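Local coordinates for MccB protein (Escherichia coli, PDB 6OM4) that probably uses ATP to adenylylate the C-terminus of the formylated MccA peptide, building the phosphoramidate-linked nucleotide antibiotic microcin C, at residues 37-51 against 58-72. Sequence-based numbering, arbitrary orientation.
Sequences NIIKTAYCFITPSSY and ANIPEKDFSNCFRFL
Tyr-51 turns one face to the edge of Phe-65, whose CE2 lies 3.6 Å from Tyr-51 CE1, and drives its own edge into the face of Phe-69, the planes at 86°. Phe-45 CZ meets the edge of Phe-69, completing an aromatic cluster in the small N-terminal alpha+beta unit, consistent with the winged helix-turn-helix recognition (RRE) domain of RiPP enzymes. Weakly positive C-H edges meeting electron-rich faces favour both edge-to-face turns; Tyr-3 of strand 2-5 adds another with Phe-69. Tyr-51 can end near the surface, its OH beside Ser-66 CB. At the far end of helix 62-72, Ile-38 CD1 sits over the centre of the Phe-71 ring, 3.8 Å from its centroid, a CH-pi contact. Between these aromatic groups helices 37-43 and 62-72 cross at -75°, axes 8.9 Å apart at closest approach, and Thr-41 is a knob among Phe-65, Cys-68, Phe-69 and Leu-72. Threonine suits this buried site: its CG2 packs against Phe-65 CE1 and Leu-72 CD1, while OG1, set beside the backbone N (chi1 -59°), is satisfied within its own helix, donating to Asn-37 O at 2.9 Å from the opposite face of the carbonyl plane to Thr-41 N.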
loop_
_atom_site.group_PDB
_atom_site.type_symbol
_atom_site.label_atom_id
_atom_site.label_comp_id
_atom_site.label_asym_id
_atom_site.label_seq_id
_atom_site.Cartn_x
_atom_site.Cartn_y
_atom_site.Cartn_z
ATOM N N ASN A 37 -20.127 29.760 -8.900
ATOM C CA ASN A 37 -18.947 30.423 -9.441
ATOM C C ASN A 37 -17.763 29.453 -9.564
ATOM O O ASN A 37 -16.959 29.563 -10.501
ATOM C CB ASN A 37 -18.553 31.652 -8.625
ATOM C CG ASN A 37 -19.415 32.867 -8.929
ATOM O OD1 ASN A 37 -20.095 32.951 -9.984
ATOM N ND2 ASN A 37 -19.379 33.816 -8.018
ATOM N N ILE A 38 -17.628 28.505 -8.628
ATOM C CA ILE A 38 -16.580 27.489 -8.762
ATOM C C ILE A 38 -16.814 26.685 -10.047
ATOM O O ILE A 38 -15.883 26.334 -10.771
ATOM C CB ILE A 38 -16.539 26.578 -7.521
ATOM C CG1 ILE A 38 -16.138 27.360 -6.257
ATOM C CG2 ILE A 38 -15.647 25.373 -7.788
ATOM C CD1 ILE A 38 -16.453 26.650 -4.938
ATOM N N ILE A 39 -18.077 26.341 -10.299
ATOM C CA ILE A 39 -18.433 25.562 -11.543
ATOM C C ILE A 39 -18.038 26.363 -12.777
ATOM O O ILE A 39 -17.417 25.815 -13.689
ATOM C CB ILE A 39 -19.919 25.196 -11.577
ATOM C CG1 ILE A 39 -20.264 24.168 -10.500
ATOM C CG2 ILE A 39 -20.320 24.697 -12.962
ATOM C CD1 ILE A 39 -21.723 24.094 -10.150
ATOM N N LYS A 40 -18.388 27.662 -12.805
ATOM C CA LYS A 40 -18.078 28.502 -13.974
ATOM C C LYS A 40 -16.562 28.591 -14.168
ATOM O O LYS A 40 -16.077 28.532 -15.301
ATOM C CB LYS A 40 -18.673 29.909 -13.817
ATOM C CG LYS A 40 -20.196 29.993 -13.852
ATOM C CD LYS A 40 -20.669 31.394 -13.419
ATOM C CE LYS A 40 -22.064 31.729 -13.888
ATOM N NZ LYS A 40 -22.381 33.167 -13.687
ATOM N N THR A 41 -15.808 28.694 -13.069
ATOM C CA THR A 41 -14.361 28.746 -13.119
ATOM C C THR A 41 -13.801 27.416 -13.653
ATOM O O THR A 41 -12.972 27.397 -14.567
ATOM C CB THR A 41 -13.763 29.119 -11.754
ATOM O OG1 THR A 41 -14.299 30.394 -11.386
ATOM C CG2 THR A 41 -12.249 29.189 -11.732
ATOM N N ALA A 42 -14.262 26.308 -13.088
ATOM C CA ALA A 42 -13.834 24.973 -13.444
ATOM C C ALA A 42 -13.992 24.756 -14.951
ATOM O O ALA A 42 -13.063 24.241 -15.654
ATOM C CB ALA A 42 -14.633 23.964 -12.672
ATOM N N TYR A 43 -15.138 25.205 -15.457
ATOM C CA TYR A 43 -15.516 24.990 -16.835
ATOM C C TYR A 43 -14.526 25.652 -17.802
ATOM O O TYR A 43 -14.295 25.112 -18.899
ATOM C CB TYR A 43 -16.943 25.483 -17.034
ATOM C CG TYR A 43 -17.512 25.287 -18.417
ATOM C CD1 TYR A 43 -18.075 24.073 -18.784
ATOM C CD2 TYR A 43 -17.557 26.332 -19.317
ATOM C CE1 TYR A 43 -18.685 23.902 -20.016
ATOM C CE2 TYR A 43 -18.154 26.171 -20.563
ATOM C CZ TYR A 43 -18.708 24.952 -20.914
ATOM O OH TYR A 43 -19.295 24.778 -22.140
ATOM N N CYS A 44 -13.910 26.774 -17.390
ATOM C CA CYS A 44 -12.919 27.448 -18.215
ATOM C C CYS A 44 -11.701 26.573 -18.493
ATOM O O CYS A 44 -10.942 26.878 -19.405
ATOM C CB CYS A 44 -12.412 28.717 -17.552
ATOM S SG CYS A 44 -13.717 29.956 -17.393
ATOM N N PHE A 45 -11.457 25.559 -17.665
ATOM C CA PHE A 45 -10.225 24.788 -17.773
ATOM C C PHE A 45 -10.468 23.377 -18.321
ATOM O O PHE A 45 -9.618 22.551 -18.136
ATOM C CB PHE A 45 -9.523 24.749 -16.403
ATOM C CG PHE A 45 -9.084 26.101 -15.919
ATOM C CD1 PHE A 45 -7.893 26.660 -16.359
ATOM C CD2 PHE A 45 -9.905 26.861 -15.103
ATOM C CE1 PHE A 45 -7.526 27.945 -15.965
ATOM C CE2 PHE A 45 -9.542 28.138 -14.719
ATOM C CZ PHE A 45 -8.339 28.666 -15.120
ATOM N N ILE A 46 -11.590 23.123 -19.004
ATOM C CA ILE A 46 -11.802 21.822 -19.627
ATOM C C ILE A 46 -10.665 21.554 -20.627
ATOM O O ILE A 46 -10.086 20.412 -20.690
ATOM C CB ILE A 46 -13.196 21.735 -20.278
ATOM C CG1 ILE A 46 -14.329 21.822 -19.254
ATOM C CG2 ILE A 46 -13.315 20.453 -21.091
ATOM C CD1 ILE A 46 -14.166 20.937 -18.094
ATOM N N THR A 47 -10.316 22.604 -21.398
ATOM C CA THR A 47 -9.189 22.597 -22.321
ATOM C C THR A 47 -8.084 23.390 -21.647
ATOM O O THR A 47 -8.381 24.260 -20.830
ATOM C CB THR A 47 -9.517 23.195 -23.709
ATOM O OG1 THR A 47 -9.737 24.608 -23.648
ATOM C CG2 THR A 47 -10.736 22.557 -24.337
ATOM N N PRO A 48 -6.799 23.121 -21.958
ATOM C CA PRO A 48 -5.677 23.788 -21.293
ATOM C C PRO A 48 -5.800 25.305 -21.469
ATOM O O PRO A 48 -5.939 25.781 -22.572
ATOM C CB PRO A 48 -4.431 23.288 -22.044
ATOM C CG PRO A 48 -4.872 21.960 -22.634
ATOM C CD PRO A 48 -6.338 22.137 -22.956
ATOM N N SER A 49 -5.736 26.039 -20.371
ATOM C CA SER A 49 -5.937 27.453 -20.416
ATOM C C SER A 49 -5.103 28.144 -19.337
ATOM O O SER A 49 -4.922 27.597 -18.228
ATOM C CB SER A 49 -7.390 27.752 -20.245
ATOM O OG SER A 49 -7.568 29.154 -20.113
ATOM N N SER A 50 -4.612 29.358 -19.634
ATOM C CA SER A 50 -3.985 30.208 -18.610
ATOM C C SER A 50 -5.070 30.812 -17.701
ATOM O O SER A 50 -6.212 30.861 -18.022
ATOM C CB SER A 50 -3.131 31.310 -19.196
ATOM O OG SER A 50 -3.905 32.129 -20.063
ATOM N N TYR A 51 -4.648 31.264 -16.540
ATOM C CA TYR A 51 -5.472 32.079 -15.651
ATOM C C TYR A 51 -6.080 33.252 -16.403
ATOM O O TYR A 51 -7.263 33.478 -16.326
ATOM C CB TYR A 51 -4.583 32.632 -14.549
ATOM C CG TYR A 51 -5.279 33.419 -13.477
ATOM C CD1 TYR A 51 -5.755 32.780 -12.341
ATOM C CD2 TYR A 51 -5.375 34.792 -13.547
ATOM C CE1 TYR A 51 -6.351 33.489 -11.309
ATOM C CE2 TYR A 51 -5.948 35.523 -12.514
ATOM C CZ TYR A 51 -6.457 34.866 -11.403
ATOM O OH TYR A 51 -7.042 35.562 -10.383
ATOM N N ALA A 58 -14.818 34.091 -18.379
ATOM C CA ALA A 58 -15.509 33.582 -17.173
ATOM C C ALA A 58 -16.801 34.367 -16.895
ATOM O O ALA A 58 -17.811 33.798 -16.465
ATOM C CB ALA A 58 -14.557 33.702 -15.986
ATOM N N ASN A 59 -16.746 35.686 -17.112
ATOM C CA ASN A 59 -17.914 36.571 -16.917
ATOM C C ASN A 59 -18.407 36.499 -15.461
ATOM O O ASN A 59 -19.627 36.407 -15.199
ATOM C CB ASN A 59 -19.037 36.255 -17.909
ATOM C CG ASN A 59 -18.610 36.558 -19.331
ATOM O OD1 ASN A 59 -18.225 37.686 -19.634
ATOM N ND2 ASN A 59 -18.605 35.553 -20.188
ATOM N N ILE A 60 -17.448 36.548 -14.529
ATOM C CA ILE A 60 -17.697 36.831 -13.130
ATOM C C ILE A 60 -16.602 37.793 -12.683
ATOM O O ILE A 60 -15.560 37.886 -13.319
ATOM C CB ILE A 60 -17.744 35.560 -12.253
ATOM C CG1 ILE A 60 -16.414 34.795 -12.257
ATOM C CG2 ILE A 60 -18.902 34.680 -12.674
ATOM C CD1 ILE A 60 -16.336 33.566 -11.289
ATOM N N PRO A 61 -16.798 38.538 -11.578
ATOM C CA PRO A 61 -15.761 39.433 -11.085
ATOM C C PRO A 61 -14.435 38.709 -10.810
ATOM O O PRO A 61 -14.409 37.535 -10.313
ATOM C CB PRO A 61 -16.345 39.977 -9.778
ATOM C CG PRO A 61 -17.835 39.827 -9.949
ATOM C CD PRO A 61 -18.021 38.559 -10.760
ATOM N N GLU A 62 -13.334 39.413 -11.107
ATOM C CA GLU A 62 -11.995 38.879 -10.930
ATOM C C GLU A 62 -11.770 38.472 -9.468
ATOM O O GLU A 62 -11.099 37.443 -9.226
ATOM C CB GLU A 62 -10.925 39.861 -11.403
ATOM C CG GLU A 62 -9.513 39.311 -11.231
ATOM C CD GLU A 62 -8.396 40.118 -11.867
ATOM O OE1 GLU A 62 -8.711 41.165 -12.459
ATOM O OE2 GLU A 62 -7.220 39.674 -11.777
ATOM N N LYS A 63 -12.332 39.228 -8.507
ATOM C CA LYS A 63 -12.218 38.854 -7.079
ATOM C C LYS A 63 -12.758 37.427 -6.856
ATOM O O LYS A 63 -12.139 36.613 -6.160
ATOM C CB LYS A 63 -13.043 39.790 -6.184
ATOM C CG LYS A 63 -12.399 41.128 -5.833
ATOM C CD LYS A 63 -13.333 42.099 -5.082
ATOM C CE LYS A 63 -12.718 43.471 -4.843
ATOM N NZ LYS A 63 -13.051 44.022 -3.501
ATOM N N ASP A 64 -13.935 37.147 -7.417
ATOM C CA ASP A 64 -14.608 35.836 -7.271
ATOM C C ASP A 64 -13.822 34.750 -8.020
ATOM O O ASP A 64 -13.573 33.711 -7.467
ATOM C CB ASP A 64 -16.064 35.899 -7.705
ATOM C CG ASP A 64 -16.862 36.844 -6.822
ATOM O OD1 ASP A 64 -16.531 36.960 -5.628
ATOM O OD2 ASP A 64 -17.730 37.522 -7.346
ATOM N N PHE A 65 -13.403 35.040 -9.256
ATOM C CA PHE A 65 -12.642 34.102 -10.055
ATOM C C PHE A 65 -11.360 33.688 -9.326
ATOM O O PHE A 65 -10.981 32.527 -9.330
ATOM C CB PHE A 65 -12.303 34.738 -11.400
ATOM C CG PHE A 65 -11.458 33.878 -12.292
ATOM C CD1 PHE A 65 -12.048 32.851 -13.005
ATOM C CD2 PHE A 65 -10.098 34.077 -12.400
ATOM C CE1 PHE A 65 -11.300 32.048 -13.848
ATOM C CE2 PHE A 65 -9.356 33.259 -13.233
ATOM C CZ PHE A 65 -9.950 32.239 -13.937
ATOM N N SER A 66 -10.647 34.657 -8.731
ATOM C CA SER A 66 -9.395 34.415 -8.051
ATOM C C SER A 66 -9.600 33.423 -6.878
ATOM O O SER A 66 -8.822 32.490 -6.678
ATOM C CB SER A 66 -8.789 35.756 -7.617
ATOM O OG SER A 66 -7.654 35.582 -6.805
ATOM N N ASN A 67 -10.644 33.659 -6.082
ATOM C CA ASN A 67 -11.040 32.812 -4.988
ATOM C C ASN A 67 -11.337 31.392 -5.512
ATOM O O ASN A 67 -10.811 30.419 -4.926
ATOM C CB ASN A 67 -12.219 33.455 -4.261
ATOM C CG ASN A 67 -12.768 32.677 -3.094
ATOM O OD1 ASN A 67 -14.003 32.625 -2.912
ATOM N ND2 ASN A 67 -11.876 32.180 -2.250
ATOM N N CYS A 68 -12.111 31.286 -6.586
ATOM C CA CYS A 68 -12.509 29.973 -7.130
ATOM C C CYS A 68 -11.282 29.244 -7.674
ATOM O O CYS A 68 -11.092 28.064 -7.465
ATOM C CB CYS A 68 -13.593 30.092 -8.189
ATOM S SG CYS A 68 -15.145 30.741 -7.527
ATOM N N PHE A 69 -10.403 29.970 -8.361
ATOM C CA PHE A 69 -9.236 29.340 -8.922
ATOM C C PHE A 69 -8.341 28.763 -7.798
ATOM O O PHE A 69 -7.837 27.657 -7.910
ATOM C CB PHE A 69 -8.530 30.356 -9.812
ATOM C CG PHE A 69 -7.273 29.849 -10.467
ATOM C CD1 PHE A 69 -7.330 29.167 -11.663
ATOM C CD2 PHE A 69 -6.050 30.091 -9.883
ATOM C CE1 PHE A 69 -6.162 28.714 -12.259
ATOM C CE2 PHE A 69 -4.887 29.660 -10.492
ATOM C CZ PHE A 69 -4.958 28.925 -11.652
ATOM N N ARG A 70 -8.115 29.544 -6.725
ATOM C CA ARG A 70 -7.327 29.108 -5.544
ATOM C C ARG A 70 -7.945 27.827 -4.953
ATOM O O ARG A 70 -7.244 26.862 -4.609
ATOM C CB ARG A 70 -7.240 30.229 -4.499
ATOM C CG ARG A 70 -6.418 29.927 -3.240
ATOM C CD ARG A 70 -7.201 29.456 -2.022
ATOM N NE ARG A 70 -8.367 30.281 -1.821
ATOM C CZ ARG A 70 -9.547 29.886 -1.385
ATOM N NH1 ARG A 70 -10.437 30.811 -1.088
ATOM N NH2 ARG A 70 -9.855 28.611 -1.252
ATOM N N PHE A 71 -9.259 27.826 -4.828
ATOM C CA PHE A 71 -10.010 26.701 -4.304
ATOM C C PHE A 71 -9.778 25.443 -5.159
ATOM O O PHE A 71 -9.511 24.366 -4.631
ATOM C CB PHE A 71 -11.491 27.069 -4.224
ATOM C CG PHE A 71 -12.436 25.928 -3.935
ATOM C CD1 PHE A 71 -12.836 25.067 -4.945
ATOM C CD2 PHE A 71 -12.933 25.739 -2.659
ATOM C CE1 PHE A 71 -13.673 23.991 -4.681
ATOM C CE2 PHE A 71 -13.808 24.693 -2.396
ATOM C CZ PHE A 71 -14.177 23.826 -3.405
ATOM N N LEU A 72 -9.933 25.569 -6.475
ATOM C CA LEU A 72 -9.722 24.422 -7.376
ATOM C C LEU A 72 -8.269 23.939 -7.332
ATOM O O LEU A 72 -8.004 22.741 -7.354
ATOM C CB LEU A 72 -10.155 24.823 -8.781
ATOM C CG LEU A 72 -11.663 25.018 -8.944
ATOM C CD1 LEU A 72 -11.990 25.703 -10.265
ATOM C CD2 LEU A 72 -12.356 23.680 -8.904
HETATM O O HOH W 1 -21.503 34.609 -15.769
HETATM O O HOH W 2 -6.239 37.828 -9.937
#